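Local structure of sigma-C capsid protein (Avian reovirus, 2VRS) at residues G94-V103 against M115-S126; V163-Y174 against I188-G196. The protein forms the trimeric fibre of the avian reovirus capsid, mediates attachment to the host cell and induces apoptosis. All blocks are in the same frame, centred on the assembly; numbering follows the deposited sequence.

Interaction 1: G94-V103 against M115-S126; sequences GSSDTIDMTV and MMSSTGNLTVTS
Met-101 lays its bent side chain over the strand opposite: its SD meets Ser-118 CB at 3.5 Å, and its CE reaches on to Met-116. The two strands form an antiparallel beta hairpin in the C-terminal beta-barrel domain of the fibre. Near the turn, Thr-102 N donates to Ser-117 O at 2.7 Å, and Ser-117 N returns a bond to Thr-102 O. Met-101 with Ser-118 and Val-103 with Met-116 are non-hydrogen-bonded pairs. Their side chains share one face of the sheet, where Met-101, Val-103 and Met-116 are buried. There Val-103 CG2 packs alongside Met-116 CG, and Phe-133 touches both methionines.

Beyond Met-101 the strands part. One water links Asp-100 N to Thr-119 O, and a second lies within hydrogen-bonding distance of both Thr-98 O and Asn-121 O. Ile-99 turns CG1 away from its backbone N (chi1 -171°), and Ile-99 CD1 comes within 3.5 Å of Ser-118 OG. That hydroxyl is hydrogen-bonded to Leu-203 N. The side chains of Leu-122 and Ile-99 cross at about a right angle, with Leu-122 CD1 against Ile-99 CB.

At the far end the side chains of Ser-95 and Asp-97 bridge to the opposite backbone. Ser-95 OG donates to Thr-123 O at 2.7 Å and accepts from Asp-97 N, an ST turn. Asp-97 OD2 accepts from Thr-123 N at 2.9 Å on its anti lone pair. Beyond them Thr-125 N donates to Gly-94 O. Asp-97 OD2 also accepts from a water that donates to Asn-121 OD1, itself hydrogen-bonded to Asn-199 ND2.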
loop_
_atom_site.group_PDB
_atom_site.type_symbol
_atom_site.label_atom_id
_atom_site.label_comp_id
_atom_site.label_asym_id
_atom_site.label_seq_id
_atom_site.Cartn_x
_atom_site.Cartn_y
_atom_site.Cartn_z
ATOM N N GLY C 94 23.501 -23.148 -20.942
ATOM C CA GLY C 94 22.594 -24.024 -21.673
ATOM C C GLY C 94 22.226 -23.367 -22.985
ATOM O O GLY C 94 21.465 -23.915 -23.777
ATOM N N SER C 95 22.775 -22.171 -23.189
ATOM C CA SER C 95 22.670 -21.427 -24.437
ATOM C C SER C 95 23.764 -20.353 -24.509
ATOM O O SER C 95 24.172 -19.805 -23.475
ATOM C CB SER C 95 21.294 -20.747 -24.542
ATOM O OG SER C 95 21.181 -20.047 -25.756
ATOM N N SER C 96 24.215 -20.040 -25.727
ATOM C CA SER C 96 25.105 -18.908 -25.958
ATOM C C SER C 96 24.450 -17.868 -26.834
ATOM O O SER C 96 25.090 -16.906 -27.247
ATOM C CB SER C 96 26.410 -19.379 -26.624
ATOM O OG SER C 96 27.092 -20.290 -25.784
ATOM N N ASP C 97 23.177 -18.078 -27.110
ATOM C CA ASP C 97 22.452 -17.310 -28.106
ATOM C C ASP C 97 21.752 -16.103 -27.444
ATOM O O ASP C 97 21.672 -16.006 -26.217
ATOM C CB ASP C 97 21.459 -18.270 -28.754
ATOM C CG ASP C 97 21.014 -17.842 -30.117
ATOM O OD1 ASP C 97 21.438 -16.768 -30.619
ATOM O OD2 ASP C 97 20.219 -18.618 -30.688
ATOM N N THR C 98 21.279 -15.172 -28.260
ATOM C CA THR C 98 20.469 -14.052 -27.771
ATOM C C THR C 98 19.099 -14.100 -28.485
ATOM O O THR C 98 18.941 -14.768 -29.518
ATOM C CB THR C 98 21.127 -12.696 -28.051
ATOM O OG1 THR C 98 21.338 -12.554 -29.456
ATOM C CG2 THR C 98 22.490 -12.553 -27.353
ATOM N N ILE C 99 18.102 -13.421 -27.919
ATOM C CA ILE C 99 16.786 -13.417 -28.520
ATOM C C ILE C 99 16.166 -12.085 -28.252
ATOM O O ILE C 99 16.244 -11.559 -27.138
ATOM C CB ILE C 99 15.889 -14.612 -28.045
ATOM C CG1 ILE C 99 14.571 -14.684 -28.880
ATOM C CG2 ILE C 99 15.628 -14.535 -26.537
ATOM C CD1 ILE C 99 13.859 -16.025 -28.767
ATOM N N ASP C 100 15.601 -11.511 -29.309
ATOM C CA ASP C 100 14.963 -10.213 -29.256
ATOM C C ASP C 100 13.533 -10.330 -28.777
ATOM O O ASP C 100 12.679 -10.957 -29.433
ATOM C CB ASP C 100 14.985 -9.576 -30.645
ATOM C CG ASP C 100 16.344 -8.972 -30.986
ATOM O OD1 ASP C 100 17.188 -8.737 -30.071
ATOM O OD2 ASP C 100 16.568 -8.729 -32.188
ATOM N N MET C 101 13.278 -9.723 -27.625
ATOM C CA MET C 101 11.940 -9.731 -27.031
ATOM C C MET C 101 11.207 -8.427 -27.255
ATOM O O MET C 101 11.733 -7.335 -27.022
ATOM C CB MET C 101 12.029 -9.955 -25.499
ATOM C CG MET C 101 12.785 -11.219 -25.085
ATOM S SD MET C 101 12.168 -12.772 -25.802
ATOM C CE MET C 101 10.614 -12.912 -24.871
ATOM N N THR C 102 9.950 -8.533 -27.687
ATOM C CA THR C 102 9.059 -7.391 -27.657
ATOM C C THR C 102 8.382 -7.336 -26.284
ATOM O O THR C 102 7.737 -8.300 -25.844
ATOM C CB THR C 102 8.012 -7.544 -28.774
ATOM O OG1 THR C 102 8.728 -7.526 -30.026
ATOM C CG2 THR C 102 6.965 -6.444 -28.740
ATOM N N VAL C 103 8.571 -6.217 -25.602
ATOM C CA VAL C 103 8.158 -6.133 -24.176
ATOM C C VAL C 103 7.088 -5.073 -24.008
ATOM O O VAL C 103 7.230 -3.955 -24.492
ATOM C CB VAL C 103 9.335 -5.764 -23.225
ATOM C CG1 VAL C 103 8.815 -5.632 -21.773
ATOM C CG2 VAL C 103 10.490 -6.797 -23.321
ATOM N N MET C 115 5.062 -8.246 -19.952
ATOM C CA MET C 115 4.536 -9.231 -20.874
ATOM C C MET C 115 5.483 -9.200 -22.079
ATOM O O MET C 115 5.578 -8.172 -22.730
ATOM C CB MET C 115 3.107 -8.802 -21.296
ATOM C CG MET C 115 2.048 -9.113 -20.267
ATOM S SD MET C 115 1.909 -7.995 -18.818
ATOM C CE MET C 115 1.934 -6.339 -19.523
ATOM N N MET C 116 6.160 -10.312 -22.371
ATOM C CA MET C 116 7.168 -10.333 -23.464
ATOM C C MET C 116 6.905 -11.458 -24.445
ATOM O O MET C 116 6.485 -12.568 -24.061
ATOM C CB MET C 116 8.533 -10.625 -22.879
ATOM C CG MET C 116 8.906 -9.715 -21.696
ATOM S SD MET C 116 10.628 -10.084 -21.226
ATOM C CE MET C 116 10.776 -9.239 -19.675
ATOM N N SER C 117 7.174 -11.173 -25.719
ATOM C CA SER C 117 7.070 -12.216 -26.716
ATOM C C SER C 117 8.227 -12.078 -27.696
ATOM O O SER C 117 8.797 -10.996 -27.881
ATOM C CB SER C 117 5.719 -12.153 -27.444
ATOM O OG SER C 117 5.584 -10.937 -28.128
ATOM N N SER C 118 8.601 -13.183 -28.315
ATOM C CA SER C 118 9.761 -13.055 -29.172
ATOM C C SER C 118 9.401 -13.278 -30.603
ATOM O O SER C 118 8.523 -14.063 -30.926
ATOM C CB SER C 118 10.812 -14.065 -28.786
ATOM O OG SER C 118 10.408 -15.397 -29.186
ATOM N N THR C 119 10.179 -12.627 -31.453
ATOM C CA THR C 119 10.363 -13.113 -32.796
ATOM C C THR C 119 11.768 -13.757 -32.866
ATOM O O THR C 119 12.700 -13.385 -32.126
ATOM C CB THR C 119 10.086 -12.007 -33.858
ATOM O OG1 THR C 119 9.696 -12.623 -35.093
ATOM C CG2 THR C 119 11.292 -11.055 -34.041
ATOM N N GLY C 120 11.916 -14.741 -33.732
ATOM C CA GLY C 120 13.174 -15.459 -33.769
ATOM C C GLY C 120 13.226 -16.537 -32.711
ATOM O O GLY C 120 12.211 -16.948 -32.134
ATOM N N ASN C 121 14.430 -17.013 -32.448
ATOM C CA ASN C 121 14.562 -18.238 -31.707
ATOM C C ASN C 121 15.821 -18.225 -30.892
ATOM O O ASN C 121 16.612 -17.278 -30.965
ATOM C CB ASN C 121 14.618 -19.406 -32.664
ATOM C CG ASN C 121 15.742 -19.267 -33.664
ATOM O OD1 ASN C 121 16.833 -19.777 -33.428
ATOM N ND2 ASN C 121 15.503 -18.550 -34.765
ATOM N N LEU C 122 15.971 -19.278 -30.106
ATOM C CA LEU C 122 17.106 -19.395 -29.215
ATOM C C LEU C 122 17.587 -20.820 -29.310
ATOM O O LEU C 122 16.812 -21.770 -29.153
ATOM C CB LEU C 122 16.640 -19.050 -27.785
ATOM C CG LEU C 122 17.677 -18.831 -26.701
ATOM C CD1 LEU C 122 18.348 -17.486 -26.871
ATOM C CD2 LEU C 122 16.985 -18.919 -25.321
ATOM N N THR C 123 18.868 -20.995 -29.630
ATOM C CA THR C 123 19.434 -22.329 -29.676
ATOM C C THR C 123 19.868 -22.702 -28.267
ATOM O O THR C 123 20.521 -21.905 -27.592
ATOM C CB THR C 123 20.659 -22.365 -30.615
ATOM O OG1 THR C 123 20.189 -22.184 -31.950
ATOM C CG2 THR C 123 21.396 -23.702 -30.489
ATOM N N VAL C 124 19.438 -23.882 -27.828
ATOM C CA VAL C 124 19.737 -24.382 -26.482
ATOM C C VAL C 124 20.516 -25.667 -26.641
ATOM O O VAL C 124 20.452 -26.317 -27.689
ATOM C CB VAL C 124 18.456 -24.624 -25.608
ATOM C CG1 VAL C 124 17.755 -23.287 -25.307
ATOM C CG2 VAL C 124 17.499 -25.618 -26.265
ATOM N N THR C 125 21.265 -26.025 -25.604
ATOM C CA THR C 125 22.102 -27.225 -25.653
ATOM C C THR C 125 21.875 -28.177 -24.493
ATOM O O THR C 125 22.479 -29.241 -24.441
ATOM C CB THR C 125 23.588 -26.851 -25.720
ATOM O OG1 THR C 125 23.937 -26.078 -24.572
ATOM C CG2 THR C 125 23.874 -26.014 -26.959
ATOM N N SER C 126 20.977 -27.819 -23.582
ATOM C CA SER C 126 20.791 -28.595 -22.373
ATOM C C SER C 126 19.318 -28.663 -21.992
ATOM O O SER C 126 18.464 -28.192 -22.751
ATOM C CB SER C 126 21.651 -28.007 -21.249
ATOM O OG SER C 126 21.445 -28.724 -20.044
HETATM O O HOH W 1 19.728 -25.561 -22.578
HETATM O O HOH W 2 23.451 -21.607 -28.052
HETATM O O HOH W 3 19.318 -19.665 -32.904
HETATM O O HOH W 4 18.571 -15.834 -31.963
HETATM O O HOH W 5 15.581 -12.671 -32.012
HETATM O O HOH W 6 10.652 -9.297 -30.808
#

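Interaction 2: V163-Y174 against I188-G196. With ZN (zinc ion), chain P.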
loop_
_atom_site.group_PDB
_atom_site.type_symbol
_atom_site.label_atom_id
_atom_site.label_comp_id
_atom_site.label_asym_id
_atom_site.label_seq_id
_atom_site.Cartn_x
_atom_site.Cartn_y
_atom_site.Cartn_z
ATOM N N VAL C 163 6.905 -19.040 -18.374
ATOM C CA VAL C 163 7.547 -19.074 -19.669
ATOM C C VAL C 163 6.767 -20.069 -20.528
ATOM O O VAL C 163 6.252 -21.080 -20.014
ATOM C CB VAL C 163 9.026 -19.502 -19.523
ATOM C CG1 VAL C 163 9.672 -19.766 -20.852
ATOM C CG2 VAL C 163 9.800 -18.397 -18.787
ATOM N N SER C 164 6.685 -19.766 -21.821
ATOM C CA SER C 164 6.167 -20.742 -22.793
ATOM C C SER C 164 6.977 -20.617 -24.091
ATOM O O SER C 164 7.554 -19.568 -24.360
ATOM C CB SER C 164 4.665 -20.504 -23.038
ATOM O OG SER C 164 4.445 -19.491 -23.990
ATOM N N PHE C 165 7.076 -21.702 -24.855
ATOM C CA PHE C 165 7.761 -21.607 -26.157
ATOM C C PHE C 165 7.359 -22.819 -26.973
ATOM O O PHE C 165 6.823 -23.816 -26.433
ATOM C CB PHE C 165 9.284 -21.590 -25.951
ATOM C CG PHE C 165 9.799 -22.697 -25.053
ATOM C CD1 PHE C 165 10.079 -23.977 -25.564
ATOM C CD2 PHE C 165 9.972 -22.471 -23.689
ATOM C CE1 PHE C 165 10.527 -25.013 -24.726
ATOM C CE2 PHE C 165 10.429 -23.488 -22.853
ATOM C CZ PHE C 165 10.717 -24.762 -23.364
ATOM N N THR C 166 7.725 -22.761 -28.263
ATOM C CA THR C 166 7.524 -23.893 -29.160
ATOM C C THR C 166 8.873 -24.613 -29.353
ATOM O O THR C 166 9.909 -23.962 -29.580
ATOM C CB THR C 166 6.986 -23.396 -30.496
ATOM O OG1 THR C 166 5.737 -22.740 -30.268
ATOM C CG2 THR C 166 6.768 -24.569 -31.471
ATOM N N ARG C 167 8.835 -25.942 -29.242
ATOM C CA ARG C 167 9.966 -26.833 -29.506
ATOM C C ARG C 167 9.424 -28.076 -30.227
ATOM O O ARG C 167 8.525 -28.756 -29.709
ATOM C CB ARG C 167 10.641 -27.266 -28.209
ATOM C CG ARG C 167 11.824 -28.222 -28.395
ATOM C CD ARG C 167 12.353 -28.713 -27.064
ATOM N NE ARG C 167 13.427 -29.689 -27.252
ATOM C CZ ARG C 167 14.645 -29.634 -26.718
ATOM N NH1 ARG C 167 15.005 -28.641 -25.907
ATOM N NH2 ARG C 167 15.510 -30.606 -26.982
ATOM N N ASP C 168 9.957 -28.332 -31.417
ATOM C CA ASP C 168 9.469 -29.410 -32.298
ATOM C C ASP C 168 7.964 -29.327 -32.490
ATOM O O ASP C 168 7.225 -30.269 -32.173
ATOM C CB ASP C 168 9.850 -30.789 -31.738
ATOM C CG ASP C 168 11.350 -30.947 -31.529
ATOM O OD1 ASP C 168 12.150 -30.370 -32.309
ATOM O OD2 ASP C 168 11.729 -31.666 -30.575
ATOM N N SER C 169 7.509 -28.172 -32.964
ATOM C CA SER C 169 6.097 -27.959 -33.283
ATOM C C SER C 169 5.101 -28.314 -32.154
ATOM O O SER C 169 3.937 -28.600 -32.420
ATOM C CB SER C 169 5.745 -28.678 -34.606
ATOM O OG SER C 169 6.590 -28.238 -35.672
ATOM N N ALA C 170 5.554 -28.276 -30.898
ATOM C CA ALA C 170 4.660 -28.408 -29.735
ATOM C C ALA C 170 4.996 -27.293 -28.733
ATOM O O ALA C 170 6.184 -27.024 -28.530
ATOM C CB ALA C 170 4.842 -29.765 -29.075
ATOM N N THR C 171 3.965 -26.676 -28.141
ATOM C CA THR C 171 4.109 -25.571 -27.158
ATOM C C THR C 171 4.253 -26.123 -25.738
ATOM O O THR C 171 3.387 -26.875 -25.274
ATOM C CB THR C 171 2.863 -24.622 -27.146
ATOM O OG1 THR C 171 2.732 -23.939 -28.399
ATOM C CG2 THR C 171 2.960 -23.572 -26.010
ATOM N N HIS C 172 5.346 -25.739 -25.069
ATOM C CA HIS C 172 5.677 -26.132 -23.715
ATOM C C HIS C 172 5.466 -24.905 -22.825
ATOM O O HIS C 172 5.590 -23.773 -23.298
ATOM C CB HIS C 172 7.163 -26.498 -23.642
ATOM C CG HIS C 172 7.547 -27.722 -24.413
ATOM N ND1 HIS C 172 7.885 -28.908 -23.795
ATOM C CD2 HIS C 172 7.631 -27.956 -25.745
ATOM C CE1 HIS C 172 8.158 -29.818 -24.713
ATOM N NE2 HIS C 172 8.019 -29.266 -25.905
ATOM N N ALA C 173 5.140 -25.107 -21.548
ATOM C CA ALA C 173 4.906 -23.983 -20.627
ATOM C C ALA C 173 5.352 -24.402 -19.220
ATOM O O ALA C 173 5.077 -25.535 -18.785
ATOM C CB ALA C 173 3.437 -23.576 -20.647
ATOM N N TYR C 174 6.091 -23.523 -18.527
ATOM C CA TYR C 174 6.644 -23.880 -17.222
ATOM C C TYR C 174 6.491 -22.699 -16.285
ATOM O O TYR C 174 6.562 -21.558 -16.710
ATOM C CB TYR C 174 8.158 -24.188 -17.328
ATOM C CG TYR C 174 8.419 -25.371 -18.226
ATOM C CD1 TYR C 174 8.162 -26.676 -17.779
ATOM C CD2 TYR C 174 8.801 -25.187 -19.555
ATOM C CE1 TYR C 174 8.341 -27.778 -18.615
ATOM C CE2 TYR C 174 8.990 -26.305 -20.420
ATOM C CZ TYR C 174 8.745 -27.591 -19.939
ATOM O OH TYR C 174 8.915 -28.703 -20.766
ATOM N N ILE C 188 16.423 -15.329 -15.586
ATOM C CA ILE C 188 15.458 -16.391 -15.384
ATOM C C ILE C 188 16.048 -17.755 -15.766
ATOM O O ILE C 188 16.877 -17.843 -16.678
ATOM C CB ILE C 188 14.155 -16.111 -16.157
ATOM C CG1 ILE C 188 14.368 -16.195 -17.661
ATOM C CG2 ILE C 188 13.601 -14.738 -15.697
ATOM C CD1 ILE C 188 13.062 -16.068 -18.469
ATOM N N THR C 189 15.604 -18.794 -15.064
ATOM C CA THR C 189 16.050 -20.172 -15.297
ATOM C C THR C 189 14.813 -21.019 -15.620
ATOM O O THR C 189 13.816 -20.985 -14.880
ATOM C CB THR C 189 16.700 -20.711 -14.017
ATOM O OG1 THR C 189 17.867 -19.923 -13.713
ATOM C CG2 THR C 189 17.063 -22.185 -14.197
ATOM N N PHE C 190 14.862 -21.774 -16.713
ATOM C CA PHE C 190 13.713 -22.582 -17.102
ATOM C C PHE C 190 14.063 -23.828 -17.914
ATOM O O PHE C 190 15.114 -23.870 -18.571
ATOM C CB PHE C 190 12.650 -21.700 -17.803
ATOM C CG PHE C 190 13.115 -21.046 -19.087
ATOM C CD1 PHE C 190 13.669 -19.768 -19.086
ATOM C CD2 PHE C 190 12.930 -21.694 -20.329
ATOM C CE1 PHE C 190 14.069 -19.162 -20.288
ATOM C CE2 PHE C 190 13.352 -21.095 -21.517
ATOM C CZ PHE C 190 13.897 -19.827 -21.501
ATOM N N PRO C 191 13.202 -24.867 -17.832
ATOM C CA PRO C 191 13.387 -26.075 -18.617
ATOM C C PRO C 191 13.238 -25.753 -20.090
ATOM O O PRO C 191 12.411 -24.896 -20.464
ATOM C CB PRO C 191 12.199 -26.971 -18.184
ATOM C CG PRO C 191 11.726 -26.403 -16.906
ATOM C CD PRO C 191 11.971 -24.939 -16.998
ATOM N N THR C 192 14.017 -26.447 -20.917
ATOM C CA THR C 192 13.978 -26.276 -22.368
ATOM C C THR C 192 13.077 -27.282 -23.105
ATOM O O THR C 192 12.891 -27.157 -24.330
ATOM C CB THR C 192 15.376 -26.437 -22.963
ATOM O OG1 THR C 192 15.833 -27.775 -22.687
ATOM C CG2 THR C 192 16.347 -25.383 -22.400
ATOM N N GLY C 193 12.522 -28.252 -22.375
ATOM C CA GLY C 193 11.571 -29.211 -22.951
ATOM C C GLY C 193 12.224 -30.429 -23.598
ATOM O O GLY C 193 11.561 -31.164 -24.333
ATOM N N GLY C 194 13.515 -30.630 -23.341
ATOM C CA GLY C 194 14.261 -31.786 -23.842
ATOM C C GLY C 194 15.743 -31.744 -23.505
ATOM O O GLY C 194 16.162 -31.060 -22.573
ATOM N N ASP C 195 16.540 -32.492 -24.261
ATOM C CA ASP C 195 17.988 -32.539 -24.072
ATOM C C ASP C 195 18.698 -32.277 -25.388
ATOM O O ASP C 195 18.069 -32.298 -26.457
ATOM C CB ASP C 195 18.418 -33.899 -23.492
ATOM C CG ASP C 195 17.872 -34.140 -22.089
ATOM O OD1 ASP C 195 18.471 -33.629 -21.116
ATOM O OD2 ASP C 195 16.855 -34.859 -21.953
ATOM N N GLY C 196 19.999 -32.002 -25.311
ATOM C CA GLY C 196 20.808 -31.811 -26.502
ATOM C C GLY C 196 20.569 -30.505 -27.228
ATOM O O GLY C 196 19.805 -29.649 -26.751
HETATM ZN ZN ZN P . 7.361 -29.336 -21.844
HETATM O O HOH W 7 17.701 -29.173 -25.253
#
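Tyr-174 lies with one ring face against Pro-191. Pro-191 CB stands 3.8 Å from the centroid of the Tyr-174 ring, almost on its normal, a CH-pi contact. Tyr-174 OH binds a zinc ion at 2.0 Å. His-172, two residues earlier on the same strand, supplies ND1 at 2.1 Å from the zinc. Gly-193 runs close by, its CA 3.5 Å from Tyr-174 OH.

Segment 163-174 is a beta hairpin of the C-terminal domain, closed by a type I' turn from Arg-167 to Ala-170. Its first strand adds three side chains. Val-163 CG1 sits over a face of the Phe-190 ring, 3.9 Å from its centroid. Phe-165 crosses Phe-190 obliquely and turns its edge to Pro-191 O. This buried carbonyl oxygen has no polar partner in the model.

Arg-167 extends to the loop 192-196, its CG opposite the backbone N (chi1 179°). One guanidinium face lies on the backbone of Gly-193 and Gly-194. Arg-167 NH1 donates to Thr-192 O at 3.0 Å, from well above the carbonyl plane. A water joins NH1 to Gly-196 O. Asp-195 O lies at the edge of the guanidinium, in its plane, and takes a weak bond from Arg-167 NH2. The loop thus wraps round the guanidinium, meeting it at three backbone carbonyls, one weakly and one through water.

Strand 170-180 forms a second hairpin with strand 185-191. Strand 198-210 pairs with strand 159-167, and its Leu-203 and Ile-200 touch Val-163 and Phe-165. Strand 128-134 pairs with strand 185-191, where Val-129 packs on Phe-190.

In the fold
The chain runs from the N-terminal helix 3-38 through the short strands of the shaft into the C-terminal domain. There, interaction 1 closes first, pairing the ends of the hairpin of strands 98-108 and 111-119 and carrying on to strand 121-124. Strand 128-134 and helix 152-155 follow. Interaction 2 then closes the loop from strands 159-167 and 170-180 to strand 185-191. The two are in series, neither nested nor crossed. Their centres lie 11 Å apart, and both belong to one curled antiparallel sheet. They meet where Thr-192 OG1 probably hydrogen-bonds Ser-126 O and Val-124 packs on Thr-192 and Arg-167. Strand 198-210 pairs with strands from both.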